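Local coordinates for protein urea carboxylase (Thermus thermophilus, PDB 3OEP) that is of unknown function but is a homologue of KipI and KipA with cyclophilin-like domains, and is probably not an allophanate hydrolase, at residues Ala177-His182 against Gly355-Pro360; Phe119-Pro124 against Ser350-Gly355; Pro146-Ala151 against Pro206-Leu211; Gly237-Gly242 against Leu346-Pro351; Leu213-Pro218 against Gly339-Pro344. One frame throughout, in Å; residues are numbered along the deposited sequence.

Contact 1 of 5, residues Ala177-His182 against Gly355-Pro360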
# COMPACT_ATOMS: atom_id res chain seq x y z
N ALA A 177 18.01 11.50 -6.44
CA ALA A 177 17.02 10.52 -6.03
C ALA A 177 15.89 11.26 -5.30
O ALA A 177 16.12 11.91 -4.28
CB ALA A 177 17.65 9.47 -5.11
N VAL A 178 14.68 11.18 -5.84
CA VAL A 178 13.55 11.87 -5.22
C VAL A 178 13.08 11.16 -3.94
O VAL A 178 12.45 11.77 -3.08
CB VAL A 178 12.38 12.08 -6.23
CG1 VAL A 178 12.86 12.92 -7.42
CG2 VAL A 178 11.80 10.75 -6.70
N TYR A 179 13.45 9.88 -3.79
CA TYR A 179 13.06 9.08 -2.63
C TYR A 179 14.23 8.24 -2.13
O TYR A 179 14.83 7.49 -2.89
CB TYR A 179 11.89 8.18 -3.01
CG TYR A 179 11.53 7.16 -1.95
CD1 TYR A 179 11.08 7.57 -0.70
CD2 TYR A 179 11.63 5.80 -2.20
CE1 TYR A 179 10.76 6.64 0.29
CE2 TYR A 179 11.31 4.86 -1.23
CZ TYR A 179 10.87 5.29 0.01
OH TYR A 179 10.54 4.37 0.98
N ASP A 180 14.55 8.38 -0.85
CA ASP A 180 15.61 7.57 -0.23
C ASP A 180 15.30 7.39 1.25
O ASP A 180 15.49 8.32 2.03
CB ASP A 180 16.98 8.25 -0.39
CG ASP A 180 18.13 7.44 0.23
OD1 ASP A 180 17.88 6.41 0.89
OD2 ASP A 180 19.29 7.84 0.04
N PRO A 181 14.83 6.20 1.64
CA PRO A 181 14.41 6.01 3.03
C PRO A 181 15.55 6.03 4.05
O PRO A 181 15.27 6.01 5.25
CB PRO A 181 13.72 4.64 3.01
CG PRO A 181 14.29 3.93 1.85
CD PRO A 181 14.67 4.97 0.83
N HIS A 182 16.80 6.09 3.60
CA HIS A 182 17.95 6.12 4.49
C HIS A 182 18.43 7.51 4.88
O HIS A 182 19.15 7.65 5.86
CB HIS A 182 19.12 5.35 3.88
CG HIS A 182 18.87 3.88 3.78
ND1 HIS A 182 19.14 3.01 4.81
CD2 HIS A 182 18.35 3.13 2.78
CE1 HIS A 182 18.80 1.78 4.44
NE2 HIS A 182 18.32 1.83 3.22
N GLY A 355 7.76 0.56 -1.27
CA GLY A 355 8.72 1.60 -0.91
C GLY A 355 10.05 1.10 -0.36
O GLY A 355 10.87 1.91 0.09
N ARG A 356 10.27 -0.21 -0.39
CA ARG A 356 11.45 -0.85 0.19
C ARG A 356 11.66 -0.45 1.66
O ARG A 356 12.79 -0.21 2.11
CB ARG A 356 12.69 -0.57 -0.67
CG ARG A 356 12.55 -1.10 -2.09
CD ARG A 356 13.80 -0.89 -2.91
NE ARG A 356 13.65 -1.45 -4.26
CZ ARG A 356 14.59 -1.42 -5.20
NH1 ARG A 356 15.77 -0.86 -4.98
NH2 ARG A 356 14.33 -1.96 -6.39
N ILE A 357 10.56 -0.38 2.40
CA ILE A 357 10.57 -0.17 3.83
C ILE A 357 10.29 -1.54 4.44
O ILE A 357 9.21 -2.11 4.24
CB ILE A 357 9.53 0.87 4.25
CG1 ILE A 357 9.87 2.25 3.65
CG2 ILE A 357 9.45 0.98 5.78
CD1 ILE A 357 8.68 3.17 3.56
N GLY A 358 11.27 -2.08 5.14
CA GLY A 358 11.20 -3.46 5.63
C GLY A 358 11.31 -4.47 4.51
O GLY A 358 11.58 -4.12 3.35
N ARG A 359 11.12 -5.74 4.85
CA ARG A 359 11.26 -6.83 3.90
C ARG A 359 10.66 -8.11 4.47
O ARG A 359 10.45 -8.20 5.68
CB ARG A 359 12.74 -7.09 3.61
CG ARG A 359 13.55 -7.41 4.85
CD ARG A 359 14.91 -7.95 4.51
NE ARG A 359 15.72 -8.09 5.72
CZ ARG A 359 15.62 -9.10 6.58
NH1 ARG A 359 14.75 -10.09 6.40
NH2 ARG A 359 16.42 -9.12 7.65
N PRO A 360 10.43 -9.11 3.61
CA PRO A 360 10.05 -10.41 4.14
C PRO A 360 11.20 -11.06 4.91
O PRO A 360 12.38 -10.73 4.70
CB PRO A 360 9.72 -11.23 2.89
CG PRO A 360 9.56 -10.23 1.79
CD PRO A 360 10.45 -9.10 2.14
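A chi1 of 172° turns CG of Y179 trans to its own backbone N and carries the phenol toward 355-360, while I357, with CG1 trans to its carbonyl carbon (chi1 -64°), brings CD1 up beside the same hydroxyl. The phenol ends against the backbone: Y179 OH donates to G355 O at 2.6 Å, and the carbonyl oxygen sits at the edge of the ring, near its plane. The donor is tilted 16° from the plane of the G355 carbonyl. I357 CD1 packs 3.4 Å from Y179 OH, giving the hydroxyl an apolar neighbour as well as its polar one. P181 braces the ring from within its own segment, its CD lying 3.9 Å above one face and toward the rim, and F187 meets the ring from outside the segments. P181 is preceded by D180, whose OD1 accepts from H182 N in an Asx turn. Across the contact, R356 and I357 form a G1 beta bulge opposite D352, and the absence of a side chain on G355 matters, since a beta carbon there would crowd Y179 OH. The contact joins loops of the two carboxyltransferase-family regions. One short hydrogen bond therefore satisfies a phenol hydroxyl in a buried setting, and does so through a main-chain acceptor set among apolar groups.

Contact 2 of 5, residues Phe119-Pro124 against Ser350-Gly355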
# COMPACT_ATOMS: atom_id res chain seq x y z
N PHE A 119 2.17 7.77 -6.37
CA PHE A 119 1.74 6.61 -7.16
C PHE A 119 2.54 5.37 -6.73
O PHE A 119 2.01 4.26 -6.59
CB PHE A 119 1.89 6.87 -8.65
CG PHE A 119 1.33 5.77 -9.50
CD1 PHE A 119 2.16 4.80 -10.05
CD2 PHE A 119 -0.04 5.69 -9.74
CE1 PHE A 119 1.64 3.78 -10.83
CE2 PHE A 119 -0.57 4.67 -10.52
CZ PHE A 119 0.27 3.72 -11.06
N THR A 120 3.84 5.59 -6.54
CA THR A 120 4.68 4.76 -5.67
C THR A 120 5.29 5.77 -4.70
O THR A 120 5.27 6.97 -4.98
CB THR A 120 5.78 4.01 -6.45
OG1 THR A 120 6.64 4.94 -7.11
CG2 THR A 120 5.17 3.08 -7.50
N PRO A 121 5.82 5.31 -3.55
CA PRO A 121 6.32 6.29 -2.58
C PRO A 121 7.25 7.36 -3.18
O PRO A 121 8.22 7.03 -3.86
CB PRO A 121 7.05 5.40 -1.57
CG PRO A 121 6.24 4.15 -1.57
CD PRO A 121 5.83 3.95 -3.01
N GLY A 122 6.90 8.63 -2.98
CA GLY A 122 7.73 9.74 -3.44
C GLY A 122 7.59 10.15 -4.90
O GLY A 122 8.22 11.12 -5.32
N PHE A 123 6.75 9.44 -5.66
CA PHE A 123 6.55 9.70 -7.10
C PHE A 123 5.72 10.97 -7.30
O PHE A 123 4.55 11.00 -6.93
CB PHE A 123 5.78 8.51 -7.71
CG PHE A 123 5.81 8.44 -9.22
CD1 PHE A 123 5.53 9.54 -10.02
CD2 PHE A 123 6.05 7.22 -9.85
CE1 PHE A 123 5.54 9.43 -11.41
CE2 PHE A 123 6.06 7.11 -11.23
CZ PHE A 123 5.81 8.22 -12.01
N PRO A 124 6.32 12.02 -7.90
CA PRO A 124 5.57 13.26 -8.11
C PRO A 124 4.84 13.27 -9.43
O PRO A 124 5.40 12.87 -10.45
CB PRO A 124 6.67 14.32 -8.13
CG PRO A 124 7.83 13.60 -8.76
CD PRO A 124 7.72 12.16 -8.32
N SER A 350 5.28 -1.65 10.29
CA SER A 350 4.79 -2.46 9.17
C SER A 350 5.59 -2.19 7.90
O SER A 350 6.01 -1.06 7.65
CB SER A 350 3.30 -2.21 8.90
OG SER A 350 2.47 -2.80 9.89
N PRO A 351 5.79 -3.22 7.09
CA PRO A 351 6.56 -3.04 5.86
C PRO A 351 5.78 -2.30 4.78
O PRO A 351 4.55 -2.40 4.71
CB PRO A 351 6.85 -4.47 5.42
CG PRO A 351 5.76 -5.28 5.99
CD PRO A 351 5.41 -4.63 7.29
N ASP A 352 6.50 -1.55 3.96
CA ASP A 352 5.93 -1.03 2.71
C ASP A 352 6.85 -1.55 1.63
O ASP A 352 7.84 -0.90 1.29
CB ASP A 352 5.88 0.49 2.69
CG ASP A 352 5.07 1.02 1.52
OD1 ASP A 352 5.17 0.47 0.40
OD2 ASP A 352 4.30 1.98 1.73
N LEU A 353 6.53 -2.73 1.10
CA LEU A 353 7.44 -3.42 0.19
C LEU A 353 7.62 -2.63 -1.11
O LEU A 353 8.72 -2.61 -1.67
CB LEU A 353 6.97 -4.85 -0.08
CG LEU A 353 6.82 -5.78 1.12
CD1 LEU A 353 6.41 -7.18 0.65
CD2 LEU A 353 8.11 -5.84 1.93
N ARG A 354 6.57 -1.96 -1.57
CA ARG A 354 6.66 -1.06 -2.72
C ARG A 354 7.72 0.02 -2.48
O ARG A 354 8.50 0.34 -3.39
CB ARG A 354 5.29 -0.42 -3.01
CG ARG A 354 5.25 0.40 -4.28
CD ARG A 354 3.86 0.96 -4.57
NE ARG A 354 2.88 -0.09 -4.84
CZ ARG A 354 1.92 -0.51 -4.01
NH1 ARG A 354 1.10 -1.49 -4.40
NH2 ARG A 354 1.76 0.02 -2.80
N GLY A 355 7.76 0.56 -1.27
CA GLY A 355 8.72 1.60 -0.91
C GLY A 355 10.05 1.10 -0.36
O GLY A 355 10.87 1.91 0.09
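T120, which lays its methyl CG2 against R354, holds its other branch, OG1, at the edge of the F123 ring and in the ring plane; outside the contact, Y160 meets that ring edge-to-face. Between the two segments the packing is aliphatic. T120 CG2 lies 3.8 Å from R354 CD, and P121 CD lies 3.8 Å from R354 CG, each side chain crossing the arginine at about a right angle. The bend in R354 at chi3 (-65°) turns the chain beyond its methylenes, and NH1 finds its acceptor in D459 O. P121 CG also presses on the backbone, 3.6 Å from G355 CA, where a beta carbon would collide with the proline. G355 is itself held by D352, whose OD1 accepts from G355 N at 3.1 Å from above the carboxylate plane, in an Asx motif; D352 OD2 takes A248 N. The proline occupies the second position of a type II turn from T120 to F123, with G122 third and F123 N bonded to T120 O. This turn connects strands 112-117 and 124-127 of the first seven-stranded sheet, and it meets the long loop that runs from strand 331-336 to strand 366-368.

Contact 3 of 5, residues Pro146-Ala151 against Pro206-Leu211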
# COMPACT_ATOMS: atom_id res chain seq x y z
N PRO A 146 13.14 2.04 -15.30
CA PRO A 146 14.20 2.13 -14.29
C PRO A 146 13.96 3.22 -13.26
O PRO A 146 13.28 4.21 -13.55
CB PRO A 146 15.46 2.42 -15.13
CG PRO A 146 14.96 3.00 -16.39
CD PRO A 146 13.62 2.41 -16.65
N ALA A 147 14.53 3.05 -12.06
CA ALA A 147 14.52 4.10 -11.05
C ALA A 147 15.12 5.36 -11.65
O ALA A 147 16.08 5.29 -12.44
CB ALA A 147 15.33 3.67 -9.83
N HIS A 148 14.53 6.50 -11.28
CA HIS A 148 14.99 7.85 -11.65
C HIS A 148 14.61 8.28 -13.07
O HIS A 148 15.00 9.37 -13.51
CB HIS A 148 16.48 8.04 -11.40
CG HIS A 148 16.94 7.48 -10.09
ND1 HIS A 148 16.37 7.86 -8.89
CD2 HIS A 148 17.86 6.54 -9.79
CE1 HIS A 148 16.95 7.19 -7.91
NE2 HIS A 148 17.86 6.39 -8.42
N ALA A 149 13.83 7.46 -13.76
CA ALA A 149 13.33 7.82 -15.09
C ALA A 149 12.43 9.05 -15.00
O ALA A 149 11.57 9.14 -14.13
CB ALA A 149 12.59 6.64 -15.72
N VAL A 150 12.67 10.00 -15.90
CA VAL A 150 11.86 11.20 -16.05
C VAL A 150 10.99 11.02 -17.29
O VAL A 150 11.50 10.71 -18.38
CB VAL A 150 12.76 12.44 -16.21
CG1 VAL A 150 11.93 13.68 -16.57
CG2 VAL A 150 13.58 12.68 -14.93
N ALA A 151 9.69 11.23 -17.15
CA ALA A 151 8.73 10.80 -18.17
C ALA A 151 7.58 11.78 -18.35
O ALA A 151 7.29 12.57 -17.46
CB ALA A 151 8.18 9.42 -17.81
N PRO A 206 22.10 5.75 -7.36
CA PRO A 206 21.76 4.36 -7.07
C PRO A 206 20.27 4.16 -6.80
O PRO A 206 19.57 5.12 -6.44
CB PRO A 206 22.59 4.03 -5.82
CG PRO A 206 22.96 5.34 -5.22
CD PRO A 206 22.93 6.37 -6.31
N GLU A 207 19.77 2.94 -6.98
CA GLU A 207 18.41 2.63 -6.58
C GLU A 207 18.31 2.73 -5.07
O GLU A 207 19.27 2.38 -4.37
CB GLU A 207 18.01 1.21 -6.98
CG GLU A 207 17.87 0.97 -8.46
CD GLU A 207 17.23 -0.37 -8.77
OE1 GLU A 207 16.87 -1.11 -7.82
OE2 GLU A 207 17.10 -0.70 -9.96
N PRO A 208 17.16 3.20 -4.56
CA PRO A 208 16.95 3.18 -3.11
C PRO A 208 17.23 1.80 -2.53
O PRO A 208 16.79 0.79 -3.08
CB PRO A 208 15.47 3.53 -2.97
CG PRO A 208 15.13 4.30 -4.19
CD PRO A 208 16.03 3.81 -5.28
N ARG A 209 17.97 1.77 -1.43
CA ARG A 209 18.29 0.53 -0.75
C ARG A 209 17.22 0.24 0.31
O ARG A 209 16.77 1.17 0.98
CB ARG A 209 19.66 0.66 -0.10
CG ARG A 209 20.17 -0.61 0.53
CD ARG A 209 21.66 -0.51 0.79
NE ARG A 209 22.02 0.67 1.57
CZ ARG A 209 21.95 0.77 2.90
NH1 ARG A 209 21.51 -0.25 3.63
NH2 ARG A 209 22.30 1.90 3.50
N PRO A 210 16.79 -1.03 0.46
CA PRO A 210 15.77 -1.32 1.47
C PRO A 210 16.16 -0.86 2.87
O PRO A 210 17.33 -0.96 3.25
CB PRO A 210 15.64 -2.85 1.41
CG PRO A 210 16.11 -3.21 0.04
CD PRO A 210 17.18 -2.24 -0.29
N LEU A 211 15.19 -0.32 3.61
CA LEU A 211 15.41 0.13 4.98
C LEU A 211 15.09 -1.01 5.93
O LEU A 211 13.98 -1.52 5.93
CB LEU A 211 14.51 1.33 5.31
CG LEU A 211 14.62 1.90 6.73
CD1 LEU A 211 16.00 2.48 6.99
CD2 LEU A 211 13.54 2.96 6.97
O HOH W 1 16.57 0.88 -11.88
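The type II turn P146-A149, with A147 and H148 at its corners, meets the extended, proline-rich segment 206-211. H148 NE2 donates to P206 O at 2.9 Å, with an N-H...O angle of 159°. The acceptor lies in the imidazole plane, but the ring nitrogen stands well above the plane of the P206 carbonyl, 60° out of it, and so does not approach along a lone pair. A147 CB covers one face of the same ring, offset toward its rim, and also touches E207 CG at 4.0 Å. H148 takes the third position of the turn with a positive phi of 79°, and the closing bond from A149 N to P146 O is weak. The turn feeds straight into strand 149-153 of a seven-stranded sheet in the cyclophilin-like fold, where backbone bonds from H148 to Y160 and S174 hold its base. A water adds a second link: it accepts from A147 N at 3.0 Å and donates to E207 OE2 at a short 2.5 Å. The glutamate's other oxygen, OE1, forms a salt bridge with R356, and P208 O accepts from the same guanidinium.

Contact 4 of 5, residues Gly237-Gly242 against Leu346-Pro351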
# COMPACT_ATOMS: atom_id res chain seq x y z
N GLY A 237 -0.26 -2.60 13.59
CA GLY A 237 -1.61 -2.18 13.19
C GLY A 237 -1.71 -1.52 11.82
O GLY A 237 -2.79 -1.49 11.22
N GLY A 238 -0.59 -1.00 11.33
CA GLY A 238 -0.54 -0.32 10.03
C GLY A 238 0.17 1.02 10.13
O GLY A 238 0.49 1.49 11.23
N ARG A 239 0.45 1.61 8.97
CA ARG A 239 1.06 2.92 8.89
C ARG A 239 -0.03 3.90 8.51
O ARG A 239 -0.68 3.74 7.48
CB ARG A 239 2.19 2.94 7.86
CG ARG A 239 2.92 4.27 7.80
CD ARG A 239 4.25 4.18 7.04
NE ARG A 239 5.25 3.40 7.78
CZ ARG A 239 5.59 2.13 7.55
NH1 ARG A 239 5.05 1.41 6.56
NH2 ARG A 239 6.51 1.56 8.32
N PHE A 240 -0.21 4.92 9.35
CA PHE A 240 -1.26 5.90 9.16
C PHE A 240 -0.71 7.27 8.81
O PHE A 240 0.46 7.57 9.07
CB PHE A 240 -2.11 5.97 10.43
CG PHE A 240 -2.79 4.68 10.75
CD1 PHE A 240 -2.18 3.74 11.57
CD2 PHE A 240 -4.01 4.37 10.18
CE1 PHE A 240 -2.80 2.53 11.85
CE2 PHE A 240 -4.64 3.17 10.46
CZ PHE A 240 -4.03 2.24 11.29
N LEU A 241 -1.56 8.09 8.19
CA LEU A 241 -1.24 9.48 7.85
C LEU A 241 -0.04 9.59 6.90
O LEU A 241 0.68 10.59 6.90
CB LEU A 241 -1.01 10.32 9.12
CG LEU A 241 -2.20 10.35 10.10
CD1 LEU A 241 -1.79 10.95 11.43
CD2 LEU A 241 -3.38 11.10 9.51
N GLY A 242 0.14 8.56 6.07
CA GLY A 242 1.25 8.53 5.10
C GLY A 242 0.83 8.47 3.64
O GLY A 242 1.68 8.46 2.76
N LEU A 346 8.17 6.25 10.28
CA LEU A 346 7.01 7.14 10.23
C LEU A 346 5.80 6.56 10.98
O LEU A 346 4.70 6.47 10.44
CB LEU A 346 6.67 7.51 8.78
CG LEU A 346 7.78 8.27 8.04
CD1 LEU A 346 7.38 8.54 6.59
CD2 LEU A 346 8.13 9.58 8.73
N GLY A 347 6.04 6.16 12.23
CA GLY A 347 4.98 5.76 13.15
C GLY A 347 4.61 4.29 13.17
O GLY A 347 3.80 3.86 14.00
N SER A 348 5.20 3.49 12.28
CA SER A 348 4.80 2.09 12.15
C SER A 348 5.98 1.17 11.86
O SER A 348 6.93 1.54 11.18
CB SER A 348 3.76 1.96 11.04
OG SER A 348 3.46 0.61 10.75
N ALA A 349 5.88 -0.05 12.39
CA ALA A 349 6.83 -1.12 12.12
C ALA A 349 6.41 -1.98 10.92
O ALA A 349 7.11 -2.95 10.58
CB ALA A 349 6.98 -2.00 13.35
N SER A 350 5.28 -1.65 10.29
CA SER A 350 4.79 -2.46 9.17
C SER A 350 5.59 -2.19 7.90
O SER A 350 6.01 -1.06 7.65
CB SER A 350 3.30 -2.21 8.90
OG SER A 350 2.47 -2.80 9.89
N PRO A 351 5.79 -3.22 7.09
CA PRO A 351 6.56 -3.04 5.86
C PRO A 351 5.78 -2.30 4.78
O PRO A 351 4.55 -2.40 4.71
CB PRO A 351 6.85 -4.47 5.42
CG PRO A 351 5.76 -5.28 5.99
CD PRO A 351 5.41 -4.63 7.29
O HOH W 2 1.65 5.21 11.47
O HOH W 3 3.19 7.73 8.24
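R239 buries the most surface here, and it works by reaching along S348 to the carbonyls of S348 and S350. Its CG stands trans to the backbone N (chi1 -176°), and a bend at chi3 turns the guanidinium toward S350. NH1 and NH2 both grip S350 O, at 2.9 and 2.8 Å respectively; NH2 lies in the carbonyl plane, whereas NH1 approaches from above it. NH2 also makes a weak bond to S348 O. From outside the segments, F345 O accepts from NE, so main-chain oxygens surround much of the guanidinium rim. S348 supplies one face: its CB lies 3.5 Å above the guanidinium plane, toward the rim, and packs 3.7 Å from R239 CB. An alanine in place of R239 would probably leave S350 O without either of these donors, and would open a gap beside S348 CB. The two serines face 237-242 and share D236, whose OD1 bonds with the hydroxyls of both S348 and S350 and with G238 N. Farther along, a water accepts from F240 N and donates weakly to L346 O, and a second water donates to F240 O and, at 3.0 Å, to L346 O, bridging the backbones where they do not bond directly. S348 OG also accepts from S350 N at 2.9 Å, with an angle of 165°. That bond closes an ST turn, and the carbonyls on this turn, S348 O and S350 O, are the ones the arginine from the neighbouring loop takes hold of.

Contact 5 of 5, residues Leu213-Pro218 against Gly339-Pro344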
# COMPACT_ATOMS: atom_id res chain seq x y z
N LEU A 213 14.05 -2.62 9.29
CA LEU A 213 13.28 -2.30 10.49
C LEU A 213 13.64 -3.22 11.67
O LEU A 213 13.62 -2.81 12.82
CB LEU A 213 11.79 -2.38 10.20
CG LEU A 213 11.32 -1.50 9.03
CD1 LEU A 213 9.83 -1.65 8.81
CD2 LEU A 213 11.70 -0.03 9.28
N LEU A 214 14.00 -4.46 11.36
CA LEU A 214 14.32 -5.42 12.41
C LEU A 214 15.69 -5.12 13.01
O LEU A 214 16.64 -4.87 12.27
CB LEU A 214 14.31 -6.84 11.86
CG LEU A 214 12.94 -7.37 11.44
CD1 LEU A 214 13.08 -8.73 10.79
CD2 LEU A 214 12.01 -7.43 12.64
N PRO A 215 15.79 -5.13 14.35
CA PRO A 215 17.06 -4.82 14.98
C PRO A 215 18.14 -5.85 14.67
O PRO A 215 17.87 -7.05 14.62
CB PRO A 215 16.73 -4.80 16.47
CG PRO A 215 15.50 -5.60 16.61
CD PRO A 215 14.74 -5.41 15.34
N GLU A 216 19.37 -5.37 14.51
CA GLU A 216 20.50 -6.23 14.23
C GLU A 216 20.91 -6.95 15.51
O GLU A 216 21.32 -8.11 15.48
CB GLU A 216 21.67 -5.41 13.68
CG GLU A 216 21.39 -4.71 12.35
CD GLU A 216 20.49 -3.48 12.47
OE1 GLU A 216 19.92 -3.06 11.44
OE2 GLU A 216 20.33 -2.94 13.59
N GLU A 217 20.77 -6.25 16.64
CA GLU A 217 21.09 -6.81 17.96
C GLU A 217 19.84 -6.77 18.83
O GLU A 217 19.70 -5.90 19.69
CB GLU A 217 22.22 -6.01 18.61
N PRO A 218 18.91 -7.72 18.62
CA PRO A 218 17.71 -7.73 19.45
C PRO A 218 18.05 -7.87 20.92
O PRO A 218 18.95 -8.64 21.29
CB PRO A 218 16.92 -8.96 18.95
CG PRO A 218 17.83 -9.71 18.06
CD PRO A 218 18.89 -8.79 17.60
N GLY A 339 5.27 -9.21 22.30
CA GLY A 339 5.39 -8.64 20.95
C GLY A 339 6.81 -8.67 20.44
O GLY A 339 7.76 -8.92 21.20
N LEU A 340 6.98 -8.43 19.14
CA LEU A 340 8.30 -8.44 18.52
C LEU A 340 8.94 -7.05 18.55
O LEU A 340 8.25 -6.03 18.39
CB LEU A 340 8.22 -8.93 17.08
CG LEU A 340 7.73 -10.36 16.90
CD1 LEU A 340 7.50 -10.66 15.42
CD2 LEU A 340 8.71 -11.35 17.53
N GLU A 341 10.26 -7.03 18.76
CA GLU A 341 11.04 -5.81 18.69
C GLU A 341 11.25 -5.42 17.23
O GLU A 341 11.81 -6.19 16.46
CB GLU A 341 12.40 -5.98 19.37
CG GLU A 341 13.15 -4.66 19.49
CD GLU A 341 14.59 -4.78 19.96
OE1 GLU A 341 15.00 -5.86 20.45
OE2 GLU A 341 15.32 -3.78 19.83
N VAL A 342 10.81 -4.21 16.87
CA VAL A 342 10.92 -3.69 15.51
C VAL A 342 11.07 -2.19 15.57
O VAL A 342 10.37 -1.53 16.35
CB VAL A 342 9.64 -3.95 14.66
CG1 VAL A 342 9.93 -3.71 13.18
CG2 VAL A 342 9.10 -5.34 14.88
N ARG A 343 11.95 -1.64 14.75
CA ARG A 343 12.12 -0.19 14.68
C ARG A 343 11.02 0.40 13.81
O ARG A 343 10.70 -0.15 12.76
CB ARG A 343 13.47 0.17 14.06
CG ARG A 343 14.67 -0.07 14.96
CD ARG A 343 15.90 0.61 14.37
NE ARG A 343 16.32 -0.03 13.12
CZ ARG A 343 17.25 -0.98 13.02
NH1 ARG A 343 17.89 -1.44 14.09
NH2 ARG A 343 17.55 -1.48 11.82
N PRO A 344 10.41 1.50 14.26
CA PRO A 344 9.38 2.11 13.42
C PRO A 344 9.95 3.00 12.32
O PRO A 344 11.06 3.52 12.44
CB PRO A 344 8.60 2.97 14.42
CG PRO A 344 9.65 3.40 15.40
CD PRO A 344 10.54 2.19 15.56
O HOH W 4 17.94 -3.77 20.07
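R343 and E216 meet end-on, two nitrogens to two oxygens: R343 NH2 donates to E216 OE1 and R343 NH1 to E216 OE2, each at 2.9 Å. Both oxygens are met on their syn sides, and the carboxylate and guanidinium planes are only 8° apart, so this salt bridge is nearly flat. The glutamate turns back to reach it through a bend at chi2 (75°). The backbones join beside it, where R343 N donates to L213 O at 2.8 Å; that same oxygen lies over one face of the guanidinium, toward its rim. Next come the apolar groups: L213 CB packs 3.8 Å from V342 CG1, and L214 CD2 reaches V342 CG2. P215 CG rests against the E341 carboxylate, 3.6 Å from its CD. Farther out, other bonds set these groups in place: E212 O accepts from R343 NH2, R219 N donates to E341 OE1, and a water donates both to E217 O and, at 2.6 Å, to E341 OE2. A methionine at the place of R343 would probably leave the E216 carboxylate without its cationic mate and set that side chain free to turn. R343 O, by contrast, is buried with no polar partner, facing L213 CB and CD2 at 3.6 Å. Polar and apolar parts thus divide the work: the paired charges lie toward the surface, where water would probably weaken their attraction, while the bond from R343 N and the leucine-valine packing hold the two loops together beneath.

In the fold
Contacts 1, 2, 4 and 5 all draw on the long loop between strands 331-336 and 366-368. Contacts 1 and 2 share G355, their centres 7 Å apart, and I357 O probably accepts from D352 N at 2.8 Å. Contact 3 is about 9 Å from contact 1, centre to centre, and R356 O probably accepts from L211 N. Contacts 2 and 4 share S350 and P351. L213 of contact 5 reaches A349 and S350 of contact 4 as well as I357 and G358 of contact 1. No active site is established; a glycerol, probably from the crystallisation liquor, lies about 4 Å from the F119 side chain in contact 2.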